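Acyl-coenzyme A oxidase 1 (Yarrowia lipolytica, PDB 5Y9D) catalyses the FAD-dependent oxidation of 2,3-saturated acyl-CoAs to (2E)-enoyl-CoAs in peroxisomal fatty acid beta-oxidation, reducing O2 to hydrogen peroxide. Local coordinates at residues Y150-K154 and G155-V159; N196-H199 and I200-K204; H245-K248 and V249-I253; Q280-M284 and R285-V289. One frame throughout, in Å; residues are numbered along the deposited sequence.

Contact 1: residues Y150-K154 and G155-V159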
loop_
_atom_site.group_PDB
_atom_site.type_symbol
_atom_site.label_atom_id
_atom_site.label_comp_id
_atom_site.label_asym_id
_atom_site.label_seq_id
_atom_site.Cartn_x
_atom_site.Cartn_y
_atom_site.Cartn_z
ATOM N N TYR A 150 -17.752 -40.092 -4.597
ATOM C CA TYR A 150 -17.104 -40.548 -5.812
ATOM C C TYR A 150 -15.749 -39.889 -6.057
ATOM O O TYR A 150 -14.787 -40.564 -6.387
ATOM C CB TYR A 150 -18.006 -40.266 -7.004
ATOM C CG TYR A 150 -17.352 -40.623 -8.323
ATOM C CD1 TYR A 150 -17.353 -41.933 -8.766
ATOM C CD2 TYR A 150 -16.739 -39.639 -9.128
ATOM C CE1 TYR A 150 -16.773 -42.272 -9.968
ATOM C CE2 TYR A 150 -16.145 -39.974 -10.328
ATOM C CZ TYR A 150 -16.166 -41.301 -10.735
ATOM O OH TYR A 150 -15.593 -41.701 -11.910
ATOM N N TRP A 151 -15.692 -38.568 -5.928
ATOM C CA TRP A 151 -14.455 -37.848 -6.115
ATOM C C TRP A 151 -13.540 -38.095 -4.910
ATOM O O TRP A 151 -12.311 -38.197 -5.066
ATOM C CB TRP A 151 -14.714 -36.368 -6.346
ATOM C CG TRP A 151 -15.545 -36.079 -7.587
ATOM C CD1 TRP A 151 -16.825 -35.602 -7.622
ATOM C CD2 TRP A 151 -15.148 -36.241 -8.957
ATOM N NE1 TRP A 151 -17.251 -35.474 -8.913
ATOM C CE2 TRP A 151 -16.248 -35.863 -9.755
ATOM C CE3 TRP A 151 -13.977 -36.689 -9.586
ATOM C CZ2 TRP A 151 -16.207 -35.874 -11.155
ATOM C CZ3 TRP A 151 -13.935 -36.718 -11.003
ATOM C CH2 TRP A 151 -15.043 -36.301 -11.766
ATOM N N VAL A 152 -14.128 -38.215 -3.722
ATOM C CA VAL A 152 -13.357 -38.641 -2.558
ATOM C C VAL A 152 -12.618 -39.905 -2.938
ATOM O O VAL A 152 -11.397 -39.985 -2.782
ATOM C CB VAL A 152 -14.225 -38.935 -1.302
ATOM C CG1 VAL A 152 -13.415 -39.678 -0.238
ATOM C CG2 VAL A 152 -14.779 -37.649 -0.725
ATOM N N LYS A 153 -13.356 -40.877 -3.463
ATOM C CA LYS A 153 -12.774 -42.191 -3.680
ATOM C C LYS A 153 -11.762 -42.106 -4.810
ATOM O O LYS A 153 -10.808 -42.871 -4.821
ATOM C CB LYS A 153 -13.842 -43.304 -3.856
ATOM C CG LYS A 153 -14.161 -43.745 -5.277
ATOM C CD LYS A 153 -13.230 -44.855 -5.778
ATOM C CE LYS A 153 -13.294 -45.020 -7.304
ATOM N NZ LYS A 153 -12.062 -45.626 -7.904
ATOM N N LYS A 154 -11.922 -41.148 -5.726
ATOM C CA LYS A 154 -10.911 -40.965 -6.774
ATOM C C LYS A 154 -9.681 -40.171 -6.343
ATOM O O LYS A 154 -8.873 -39.833 -7.183
ATOM C CB LYS A 154 -11.524 -40.401 -8.071
ATOM C CG LYS A 154 -12.324 -41.460 -8.837
ATOM C CD LYS A 154 -11.967 -41.547 -10.315
ATOM C CE LYS A 154 -12.438 -40.333 -11.104
ATOM N NZ LYS A 154 -12.799 -40.685 -12.515
ATOM N N GLY A 155 -9.529 -39.893 -5.048
ATOM C CA GLY A 155 -8.313 -39.291 -4.494
ATOM C C GLY A 155 -8.443 -37.835 -4.083
ATOM O O GLY A 155 -7.490 -37.251 -3.583
ATOM N N ALA A 156 -9.621 -37.245 -4.272
ATOM C CA ALA A 156 -9.800 -35.812 -4.134
ATOM C C ALA A 156 -9.425 -35.260 -2.783
ATOM O O ALA A 156 -8.576 -34.366 -2.705
ATOM C CB ALA A 156 -11.232 -35.433 -4.464
ATOM N N VAL A 157 -10.049 -35.770 -1.719
ATOM C CA VAL A 157 -9.685 -35.370 -0.340
ATOM C C VAL A 157 -8.222 -35.741 0.006
ATOM O O VAL A 157 -7.439 -34.867 0.396
ATOM C CB VAL A 157 -10.645 -35.948 0.729
ATOM C CG1 VAL A 157 -10.240 -35.510 2.121
ATOM C CG2 VAL A 157 -12.071 -35.481 0.486
ATOM N N ALA A 158 -7.821 -36.994 -0.206
ATOM C CA ALA A 158 -6.426 -37.408 0.090
ATOM C C ALA A 158 -5.273 -36.740 -0.750
ATOM O O ALA A 158 -4.101 -36.844 -0.396
ATOM C CB ALA A 158 -6.323 -38.928 -0.005
ATOM N N VAL A 159 -5.624 -36.081 -1.852
ATOM C CA VAL A 159 -4.671 -35.538 -2.823
ATOM C C VAL A 159 -3.730 -36.627 -3.360
ATOM O O VAL A 159 -2.518 -36.494 -3.377
ATOM C CB VAL A 159 -3.944 -34.314 -2.254
ATOM C CG1 VAL A 159 -3.434 -33.464 -3.372
ATOM C CG2 VAL A 159 -4.902 -33.430 -1.484
#

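Contact 2: residues N196-H199 and I200-K204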
loop_
_atom_site.group_PDB
_atom_site.type_symbol
_atom_site.label_atom_id
_atom_site.label_comp_id
_atom_site.label_asym_id
_atom_site.label_seq_id
_atom_site.Cartn_x
_atom_site.Cartn_y
_atom_site.Cartn_z
ATOM N N ASN A 196 -17.413 -24.982 -23.307
ATOM C CA ASN A 196 -16.795 -24.171 -24.341
ATOM C C ASN A 196 -16.541 -22.720 -23.928
ATOM O O ASN A 196 -17.412 -22.048 -23.339
ATOM C CB ASN A 196 -17.615 -24.212 -25.636
ATOM C CG ASN A 196 -16.836 -23.663 -26.834
ATOM O OD1 ASN A 196 -15.821 -24.236 -27.291
ATOM N ND2 ASN A 196 -17.290 -22.534 -27.337
ATOM N N THR A 197 -15.339 -22.248 -24.273
ATOM C CA THR A 197 -14.963 -20.864 -24.129
ATOM C C THR A 197 -15.147 -20.205 -25.507
ATOM O O THR A 197 -14.369 -20.433 -26.413
ATOM C CB THR A 197 -13.495 -20.770 -23.700
ATOM O OG1 THR A 197 -13.245 -21.632 -22.575
ATOM C CG2 THR A 197 -13.136 -19.376 -23.333
ATOM N N PRO A 198 -16.179 -19.382 -25.669
ATOM C CA PRO A 198 -16.516 -18.884 -26.997
ATOM C C PRO A 198 -15.501 -17.865 -27.591
ATOM O O PRO A 198 -15.303 -17.833 -28.809
ATOM C CB PRO A 198 -17.901 -18.276 -26.792
ATOM C CG PRO A 198 -17.952 -17.883 -25.364
ATOM C CD PRO A 198 -17.071 -18.842 -24.620
ATOM N N HIS A 199 -14.839 -17.066 -26.757
ATOM C CA HIS A 199 -13.727 -16.212 -27.238
ATOM C C HIS A 199 -12.703 -16.008 -26.136
ATOM O O HIS A 199 -12.882 -16.462 -25.019
ATOM C CB HIS A 199 -14.274 -14.880 -27.657
ATOM C CG HIS A 199 -15.063 -14.236 -26.578
ATOM N ND1 HIS A 199 -16.409 -14.462 -26.423
ATOM C CD2 HIS A 199 -14.694 -13.453 -25.550
ATOM C CE1 HIS A 199 -16.846 -13.788 -25.384
ATOM N NE2 HIS A 199 -15.820 -13.180 -24.827
ATOM N N ILE A 200 -11.624 -15.307 -26.443
ATOM C CA ILE A 200 -10.525 -15.139 -25.492
ATOM C C ILE A 200 -10.995 -14.443 -24.191
ATOM O O ILE A 200 -10.402 -14.625 -23.139
ATOM C CB ILE A 200 -9.317 -14.379 -26.089
ATOM C CG1 ILE A 200 -8.892 -14.890 -27.469
ATOM C CG2 ILE A 200 -8.119 -14.482 -25.157
ATOM C CD1 ILE A 200 -8.844 -16.380 -27.583
ATOM N N GLY A 201 -12.029 -13.634 -24.282
ATOM C CA GLY A 201 -12.623 -12.938 -23.109
ATOM C C GLY A 201 -13.208 -13.813 -22.018
ATOM O O GLY A 201 -13.270 -13.425 -20.825
ATOM N N ALA A 202 -13.632 -15.006 -22.396
ATOM C CA ALA A 202 -14.096 -15.947 -21.417
ATOM C C ALA A 202 -12.991 -16.885 -20.928
ATOM O O ALA A 202 -13.269 -17.823 -20.139
ATOM C CB ALA A 202 -15.252 -16.747 -21.983
ATOM N N THR A 203 -11.763 -16.676 -21.399
ATOM C CA THR A 203 -10.641 -17.437 -20.863
ATOM C C THR A 203 -10.758 -17.374 -19.302
ATOM O O THR A 203 -10.954 -16.301 -18.741
ATOM C CB THR A 203 -9.278 -16.930 -21.402
ATOM O OG1 THR A 203 -9.222 -17.014 -22.848
ATOM C CG2 THR A 203 -8.107 -17.747 -20.853
ATOM N N LYS A 204 -10.727 -18.532 -18.628
ATOM C CA LYS A 204 -10.693 -18.556 -17.156
ATOM C C LYS A 204 -9.360 -17.984 -16.780
ATOM O O LYS A 204 -8.389 -18.175 -17.500
ATOM C CB LYS A 204 -10.801 -19.966 -16.599
ATOM C CG LYS A 204 -12.111 -20.656 -16.860
ATOM C CD LYS A 204 -13.243 -19.965 -16.145
ATOM C CE LYS A 204 -14.588 -20.564 -16.473
ATOM N NZ LYS A 204 -15.590 -20.002 -15.520
#

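Contact 3: residues H245-K248 and V249-I253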
loop_
_atom_site.group_PDB
_atom_site.type_symbol
_atom_site.label_atom_id
_atom_site.label_comp_id
_atom_site.label_asym_id
_atom_site.label_seq_id
_atom_site.Cartn_x
_atom_site.Cartn_y
_atom_site.Cartn_z
ATOM N N HIS A 245 0.687 -35.881 -16.768
ATOM C CA HIS A 245 0.335 -34.471 -16.587
ATOM C C HIS A 245 0.003 -33.643 -17.848
ATOM O O HIS A 245 -0.132 -32.422 -17.773
ATOM C CB HIS A 245 1.439 -33.789 -15.795
ATOM C CG HIS A 245 0.926 -32.995 -14.655
ATOM N ND1 HIS A 245 1.238 -31.673 -14.473
ATOM C CD2 HIS A 245 0.117 -33.341 -13.631
ATOM C CE1 HIS A 245 0.645 -31.239 -13.377
ATOM N NE2 HIS A 245 -0.046 -32.232 -12.851
ATOM N N SER A 246 -0.145 -34.300 -18.985
ATOM C CA SER A 246 -0.479 -33.621 -20.228
ATOM C C SER A 246 -1.954 -33.187 -20.235
ATOM O O SER A 246 -2.772 -33.820 -19.600
ATOM C CB SER A 246 -0.206 -34.535 -21.422
ATOM O OG SER A 246 -1.197 -35.528 -21.556
ATOM N N LEU A 247 -2.246 -32.108 -20.957
ATOM C CA LEU A 247 -3.587 -31.532 -21.098
ATOM C C LEU A 247 -4.506 -32.479 -21.855
ATOM O O LEU A 247 -4.123 -33.030 -22.878
ATOM C CB LEU A 247 -3.532 -30.180 -21.840
ATOM C CG LEU A 247 -2.708 -29.104 -21.142
ATOM C CD1 LEU A 247 -2.488 -27.881 -22.020
ATOM C CD2 LEU A 247 -3.371 -28.707 -19.841
ATOM N N LYS A 248 -5.711 -32.667 -21.339
ATOM C CA LYS A 248 -6.737 -33.363 -22.079
ATOM C C LYS A 248 -7.101 -32.610 -23.349
ATOM O O LYS A 248 -6.844 -31.397 -23.499
ATOM C CB LYS A 248 -7.971 -33.558 -21.227
ATOM C CG LYS A 248 -7.665 -34.382 -19.986
ATOM C CD LYS A 248 -8.679 -35.496 -19.757
ATOM C CE LYS A 248 -8.234 -36.325 -18.561
ATOM N NZ LYS A 248 -8.067 -37.786 -18.844
ATOM N N VAL A 249 -7.693 -33.353 -24.268
ATOM C CA VAL A 249 -8.114 -32.812 -25.557
ATOM C C VAL A 249 -9.164 -31.695 -25.388
ATOM O O VAL A 249 -10.134 -31.841 -24.619
ATOM C CB VAL A 249 -8.625 -33.926 -26.491
ATOM C CG1 VAL A 249 -9.989 -34.451 -26.026
ATOM C CG2 VAL A 249 -8.693 -33.418 -27.935
ATOM N N GLY A 250 -8.919 -30.570 -26.075
ATOM C CA GLY A 250 -9.747 -29.360 -25.969
ATOM C C GLY A 250 -9.432 -28.429 -24.798
ATOM O O GLY A 250 -9.983 -27.363 -24.713
ATOM N N VAL A 251 -8.570 -28.843 -23.880
ATOM C CA VAL A 251 -8.191 -28.045 -22.733
ATOM C C VAL A 251 -6.865 -27.329 -23.013
ATOM O O VAL A 251 -5.826 -27.982 -23.248
ATOM C CB VAL A 251 -7.989 -28.960 -21.510
ATOM C CG1 VAL A 251 -7.560 -28.164 -20.282
ATOM C CG2 VAL A 251 -9.272 -29.725 -21.232
ATOM N N SER A 252 -6.903 -25.998 -22.944
ATOM C CA SER A 252 -5.735 -25.156 -23.170
ATOM C C SER A 252 -5.385 -24.384 -21.917
ATOM O O SER A 252 -6.225 -23.675 -21.406
ATOM C CB SER A 252 -6.066 -24.131 -24.246
ATOM O OG SER A 252 -5.875 -24.659 -25.534
ATOM N N ILE A 253 -4.135 -24.479 -21.470
ATOM C CA ILE A 253 -3.641 -23.814 -20.240
ATOM C C ILE A 253 -2.266 -23.132 -20.427
ATOM O O ILE A 253 -1.377 -23.633 -21.128
ATOM C CB ILE A 253 -3.475 -24.833 -19.088
ATOM C CG1 ILE A 253 -4.782 -25.606 -18.851
ATOM C CG2 ILE A 253 -2.938 -24.185 -17.819
ATOM C CD1 ILE A 253 -5.383 -25.509 -17.501
HETATM O O HOH W 1 -4.964 -29.961 -25.041
#

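Contact 4: residues Q280-M284 and R285-V289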
loop_
_atom_site.group_PDB
_atom_site.type_symbol
_atom_site.label_atom_id
_atom_site.label_comp_id
_atom_site.label_asym_id
_atom_site.label_seq_id
_atom_site.Cartn_x
_atom_site.Cartn_y
_atom_site.Cartn_z
ATOM N N GLN A 280 -23.185 -36.256 -15.020
ATOM C CA GLN A 280 -23.016 -36.437 -13.571
ATOM C C GLN A 280 -21.869 -35.624 -12.936
ATOM O O GLN A 280 -21.695 -35.647 -11.734
ATOM C CB GLN A 280 -22.799 -37.917 -13.259
ATOM C CG GLN A 280 -24.007 -38.807 -13.512
ATOM C CD GLN A 280 -24.072 -39.380 -14.932
ATOM O OE1 GLN A 280 -23.488 -38.849 -15.885
ATOM N NE2 GLN A 280 -24.806 -40.474 -15.073
ATOM N N ASN A 281 -21.100 -34.921 -13.754
ATOM C CA ASN A 281 -20.016 -34.073 -13.292
ATOM C C ASN A 281 -20.533 -32.741 -12.842
ATOM O O ASN A 281 -19.874 -32.030 -12.097
ATOM C CB ASN A 281 -18.986 -33.848 -14.420
ATOM C CG ASN A 281 -17.994 -34.989 -14.535
ATOM O OD1 ASN A 281 -16.863 -34.777 -14.908
ATOM N ND2 ASN A 281 -18.402 -36.196 -14.159
ATOM N N MET A 282 -21.692 -32.368 -13.343
ATOM C CA MET A 282 -22.349 -31.169 -12.873
ATOM C C MET A 282 -22.745 -31.502 -11.472
ATOM O O MET A 282 -23.170 -32.611 -11.201
ATOM C CB MET A 282 -23.578 -30.863 -13.713
ATOM C CG MET A 282 -24.674 -30.212 -12.940
ATOM S SD MET A 282 -25.881 -29.466 -14.035
ATOM C CE MET A 282 -26.757 -28.369 -12.924
ATOM N N LEU A 283 -22.602 -30.553 -10.576
ATOM C CA LEU A 283 -22.831 -30.810 -9.167
ATOM C C LEU A 283 -24.296 -30.485 -8.854
ATOM O O LEU A 283 -24.747 -29.390 -9.136
ATOM C CB LEU A 283 -21.831 -29.996 -8.341
ATOM C CG LEU A 283 -20.351 -30.373 -8.592
ATOM C CD1 LEU A 283 -19.381 -29.341 -8.034
ATOM C CD2 LEU A 283 -20.072 -31.729 -8.007
ATOM N N MET A 284 -25.035 -31.457 -8.305
ATOM C CA MET A 284 -26.499 -31.443 -8.369
ATOM C C MET A 284 -27.199 -31.546 -7.024
ATOM O O MET A 284 -28.276 -32.130 -6.918
ATOM C CB MET A 284 -27.000 -32.584 -9.277
ATOM C CG MET A 284 -26.627 -32.448 -10.738
ATOM S SD MET A 284 -27.654 -33.416 -11.861
ATOM C CE MET A 284 -26.671 -33.366 -13.352
ATOM N N ARG A 285 -26.611 -30.975 -5.992
ATOM C CA ARG A 285 -27.244 -30.993 -4.693
ATOM C C ARG A 285 -28.546 -30.177 -4.758
ATOM O O ARG A 285 -29.593 -30.609 -4.262
ATOM C CB ARG A 285 -26.287 -30.453 -3.640
ATOM C CG ARG A 285 -26.628 -30.865 -2.227
ATOM C CD ARG A 285 -25.580 -30.397 -1.244
ATOM N NE ARG A 285 -25.948 -30.780 0.117
ATOM C CZ ARG A 285 -25.520 -31.863 0.768
ATOM N NH1 ARG A 285 -25.939 -32.089 2.012
ATOM N NH2 ARG A 285 -24.687 -32.728 0.206
ATOM N N TYR A 286 -28.476 -29.029 -5.423
ATOM C CA TYR A 286 -29.573 -28.078 -5.464
ATOM C C TYR A 286 -30.211 -27.916 -6.836
ATOM O O TYR A 286 -31.426 -27.783 -6.949
ATOM C CB TYR A 286 -29.067 -26.706 -5.012
ATOM C CG TYR A 286 -28.468 -26.700 -3.631
ATOM C CD1 TYR A 286 -29.137 -27.288 -2.573
ATOM C CD2 TYR A 286 -27.236 -26.094 -3.381
ATOM C CE1 TYR A 286 -28.595 -27.296 -1.299
ATOM C CE2 TYR A 286 -26.687 -26.092 -2.107
ATOM C CZ TYR A 286 -27.378 -26.698 -1.070
ATOM O OH TYR A 286 -26.873 -26.703 0.206
ATOM N N ALA A 287 -29.383 -27.883 -7.866
ATOM C CA ALA A 287 -29.829 -27.756 -9.245
ATOM C C ALA A 287 -29.582 -29.070 -9.952
ATOM O O ALA A 287 -28.504 -29.622 -9.826
ATOM C CB ALA A 287 -29.051 -26.644 -9.936
ATOM N N LYS A 288 -30.572 -29.555 -10.709
ATOM C CA LYS A 288 -30.510 -30.874 -11.333
ATOM C C LYS A 288 -30.805 -30.802 -12.806
ATOM O O LYS A 288 -31.451 -29.883 -13.285
ATOM C CB LYS A 288 -31.508 -31.824 -10.672
ATOM C CG LYS A 288 -31.134 -32.212 -9.249
ATOM C CD LYS A 288 -32.281 -31.964 -8.268
ATOM C CE LYS A 288 -31.856 -31.987 -6.795
ATOM N NZ LYS A 288 -31.260 -33.294 -6.369
ATOM N N VAL A 289 -30.317 -31.787 -13.527
ATOM C CA VAL A 289 -30.609 -31.941 -14.922
ATOM C C VAL A 289 -30.739 -33.423 -15.142
ATOM O O VAL A 289 -29.846 -34.177 -14.747
ATOM C CB VAL A 289 -29.473 -31.427 -15.816
ATOM C CG1 VAL A 289 -29.794 -31.700 -17.279
ATOM C CG2 VAL A 289 -29.263 -29.942 -15.588
#

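Contact 1: residues Y150-K154 and G155-V159
W151 and V152, in the last turn of helix 145-153, offer their carbonyl oxygens to the residues that follow, and the resulting pair of bonds is a Schellman motif. A156 N reaches back to W151 O at 3.0 Å, while G155 N, nested within that larger loop, bonds to V152 O at 2.9 Å. A156 N is tilted 26° from the carbonyl plane of W151, whereas G155 N stands well above that of V152, 54° out of it. G155 is the C-prime residue, and its phi of 107°, readily adopted by glycine, turns the chain off the helix axis. The motif carries its usual apolar partner: CB of A156 faces CB of W151 at 4.1 Å. Beside it, V152 and V157 lie side by side and point the same way, CG2 to CG2 at 3.7 Å; in both residues that methyl is anti to the carbonyl carbon.

Further out, W151 and A156 both rest on F162, and on I139 and I136 of helix 122-142 respectively. V159 O accepts a hydrogen bond from R697 of the second subunit, so the chain leaving the cap runs into the dimer interface. At the helix end, Y150 CD2 lies 3.7 Å above the plane of the W151 ring, over its centre, and NZ of K154, just past the helix, curls back to donate to Y150 OH at 3.0 Å.

Contact 2: residues N196-H199 and I200-K204
H199, A202 and I200 carry this short-range contact, in which the chain leaves strand 192-196 and coils once before strand 204-207. The H199 carbonyl starts the coil: A202 N donates to H199 O at 3.1 Å, from a position 48° out of the carbonyl plane. The imidazole follows the same curve. With CG between the backbone N and the carbonyl carbon (chi1 54°), the ring folds forward alongside the chain, and its CD2 edge packs closely, 3.0 Å from G201 N, which lies near the ring plane. NE2 at the far end is hydrogen-bonded to E181 OE1, which helps fix the rotation of the ring.

A202 turns its methyl back into the bend, where CB meets T197 CG2 at 3.6 Å and P198 CD at 3.8 Å. With CG2 anti to its backbone N, T197 presents this methyl to A202, while OG1 bonds F272 N. The I200 side chain packs on F26 of the second subunit. Its own oxygen is gripped twice from the same face, by T203 OG1 at 2.7 Å and by T203 N at 3.0 Å, and OG1 is also bonded to Q271 NE2.

Two successive i to i+3 bonds of this kind define a single turn of 3-10 helix, here the connection that carries the chain from one sheet to the other in the acyl-CoA dehydrogenase middle domain.

Contact 3: residues H245-K248 and V249-I253
The flat peptide group that K248 shares with V249 has a partner on each side of its oxygen. V251 N donates to K248 O at 3.1 Å from above the carbonyl plane, 40° out of it, and an ordered water donates to the same oxygen at 2.8 Å from the opposite face. The water's second bond goes to V251 O, also at 2.8 Å, so one molecule ties the two carbonyls together. V251 CB closes in on K248 O as well, and its CG2 lies 4.0 Å from K248 CB; this methyl is anti to the carbonyl carbon, which turns it back toward the lysine.

The bond from V251 to K248 closes a type II beta turn, with G250 at its third position taking the positive phi (83°) that such a turn requires. The turn delivers the chain into strand 251-255, an outer strand of the three-stranded antiparallel sheet in the acyl-CoA dehydrogenase middle domain. S252 continues the pairing through backbone bonds with Q271 of strand 268-272.

L247, just ahead of the turn, directs its side chain over the start of the strand. CB rests 3.5 Å from V251 O, and CD2 slants across I253 to meet CG1 at 3.5 Å. L247 CD2 approaches V251 CG1 more loosely, at 4.2 Å, and V251 also packs on L239. P682 of the second subunit packs on L247, and the H245 ring, held through NE2 by T213 O, meets the ring of Y687 of that subunit with planes inclined by about 30°.

Contact 4: residues Q280-M284 and R285-V289
M282 and V289 cross at about a right angle, with the thioether sulfur against a branch of the valine: SD lies 3.8 Å from CG2. The M282 chain runs extended beyond CG, which carries CE on to the methyl of A287, 4.1 Å from its CB. M284 comes to V289 as well, placing its CE 4.2 Å from V289 CB.

The sulfur of M284 also serves as a weak acceptor, taking V289 N at 3.5 Å. Nearer the bend, M284 CA approaches A287 O at 3.1 Å in a CA-H...O contact. K288 doubles back, its chain bent at chi2 (127°) and chi4, so that NZ gives a weak bond to M284 O at 3.2 Å while also bonding N395 OD1. Q147 of helix 145-153 also holds the backbone, donating to M282 O and accepting from M284 N, and R285 NH2 reaches G143 O.

Within the loop the segments meet mainly through thioethers and V289, while N281 and L283 bond through their backbones to V236 and N234 of strand 228-238. The loop makes the passage from strand 275-278 of the beta region to helix 306-334 of the C-terminal helical part, the domain order of the acyl-CoA oxidase fold.

How the contacts relate
Contacts 1 and 4 touch directly, where the W151 ring packs on N281, and Q147 of the helix capped in contact 1 also holds the loop of contact 4. Contacts 2 and 3 form a second pair, with centres 15 Å apart and nearest atoms about 6 Å apart; they lead into the two outer strands, 204-207 and 251-255, flanking strand 268-272. Contacts 1, 2 and 3 all meet the second subunit, whereas no other chain touches contact 4. None lines the cofactor pocket: the nearest approaches to a bound FAD are about 11 Å from G201, 12 Å from the I253 side chain and 14 Å from the L283 side chain.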